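Local coordinates for protein nucleoside 2-deoxyribosyltransferase (Enterococcus faecalis, PDB 7M5H) that probably hydrolyses the N-glycosidic bond of 2'-deoxyribonucleotides or transfers their deoxyribosyl group, as relatives in the nucleoside 2-deoxyribosyltransferase family do, at residues A84-A87 / S88-V92. Numbering follows the deposited sequence.
Sequences AGVA and SEIGV
The first turns of helix 84-96, the crossover helix between parallel strands 72-76 and 100-103 of the Rossmann-like sheet, are built by four successive i to i+4 backbone bonds. Ser88 N donates to Ala84 O, Glu89 N to Gly85 O, Ile90 N to Val86 O and Gly91 N to Ala87 O, at 2.8 to 3.1 Å. Over this frame the side chains of Ser88, Glu89 and Ile90 run back along the first turn. With Glu89 CG anti to the carbonyl carbon (chi1 -74°), the chain is laid beside Gly85 O, CG 3.3 Å from that oxygen; from there the extended chain carries the carboxylate outward and back toward the start of the helix, with OE1 beside Val86 CA. OE2 is hydrogen-bonded to Tyr8 OH and OE1 to a bound glycerol, so each carboxylate oxygen has a partner in the crystal, and the glycerol, though probably from the crystallisation liquor, may mark a pocket. On another flank Ile90 CD1 meets Val86 CG1 at 4.0 Å, the two branched side chains crossing at a slant, while Ile90 CG1 passes 3.2 Å from Val86 O. Ser88 OG sits 3.3 Å from Ala84 O but is hydrogen-bonded to Ala87 O and Thr136 OG1, both of the second subunit; Ser88 OG of that subunit in turn bonds Ala87 O of this chain, so this face of the helix lies in a subunit interface. Elsewhere, Val86 and Ile90 both rest on Ala75 of strand 72-76, Ile90 also reaches helix 134-141, and Glu89 packs against Asp63 and Val67 of helix 56-68.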
loop_
_atom_site.group_PDB
_atom_site.type_symbol
_atom_site.label_atom_id
_atom_site.label_comp_id
_atom_site.label_asym_id
_atom_site.label_seq_id
_atom_site.Cartn_x
_atom_site.Cartn_y
_atom_site.Cartn_z
ATOM N N ALA B 84 5.482 4.908 -4.430
ATOM C CA ALA B 84 5.742 6.235 -3.881
ATOM C C ALA B 84 6.866 6.940 -4.629
ATOM O O ALA B 84 6.802 8.153 -4.860
ATOM C CB ALA B 84 6.071 6.133 -2.391
ATOM N N GLY B 85 7.908 6.200 -5.011
ATOM C CA GLY B 85 8.968 6.798 -5.805
ATOM C C GLY B 85 8.482 7.256 -7.167
ATOM O O GLY B 85 8.843 8.341 -7.634
ATOM N N VAL B 86 7.651 6.439 -7.820
ATOM C CA VAL B 86 7.081 6.820 -9.110
ATOM C C VAL B 86 6.212 8.060 -8.963
ATOM O O VAL B 86 6.268 8.979 -9.790
ATOM C CB VAL B 86 6.289 5.644 -9.711
ATOM C CG1 VAL B 86 5.559 6.076 -10.976
ATOM C CG2 VAL B 86 7.215 4.479 -9.995
ATOM N N ALA B 87 5.392 8.106 -7.909
ATOM C CA ALA B 87 4.537 9.267 -7.685
ATOM C C ALA B 87 5.364 10.534 -7.498
ATOM O O ALA B 87 5.013 11.596 -8.025
ATOM C CB ALA B 87 3.636 9.028 -6.475
ATOM N N SER B 88 6.472 10.439 -6.757
ATOM C CA SER B 88 7.343 11.598 -6.583
ATOM C C SER B 88 8.014 11.987 -7.894
ATOM O O SER B 88 8.135 13.178 -8.205
ATOM C CB SER B 88 8.391 11.314 -5.507
ATOM O OG SER B 88 7.795 11.227 -4.225
ATOM N N GLU B 89 8.461 10.997 -8.672
ATOM C CA GLU B 89 9.079 11.290 -9.962
ATOM C C GLU B 89 8.093 11.944 -10.920
ATOM O O GLU B 89 8.487 12.787 -11.734
ATOM C CB GLU B 89 9.652 10.011 -10.573
ATOM C CG GLU B 89 10.929 9.525 -9.903
ATOM C CD GLU B 89 11.365 8.154 -10.388
ATOM O OE1 GLU B 89 10.499 7.373 -10.835
ATOM O OE2 GLU B 89 12.577 7.857 -10.322
ATOM N N ILE B 90 6.814 11.570 -10.842
ATOM C CA ILE B 90 5.794 12.227 -11.656
ATOM C C ILE B 90 5.656 13.689 -11.250
ATOM O O ILE B 90 5.541 14.577 -12.103
ATOM C CB ILE B 90 4.454 11.474 -11.543
ATOM C CG1 ILE B 90 4.536 10.128 -12.267
ATOM C CG2 ILE B 90 3.307 12.316 -12.093
ATOM C CD1 ILE B 90 3.324 9.247 -12.050
ATOM N N GLY B 91 5.673 13.960 -9.943
ATOM C CA GLY B 91 5.589 15.337 -9.483
ATOM C C GLY B 91 6.774 16.173 -9.926
ATOM O O GLY B 91 6.623 17.348 -10.273
ATOM N N VAL B 92 7.972 15.582 -9.919
ATOM C CA VAL B 92 9.148 16.286 -10.421
ATOM C C VAL B 92 9.002 16.563 -11.912
ATOM O O VAL B 92 9.299 17.666 -12.388
ATOM C CB VAL B 92 10.428 15.481 -10.122
ATOM C CG1 VAL B 92 11.624 16.109 -10.823
ATOM C CG2 VAL B 92 10.671 15.398 -8.623
#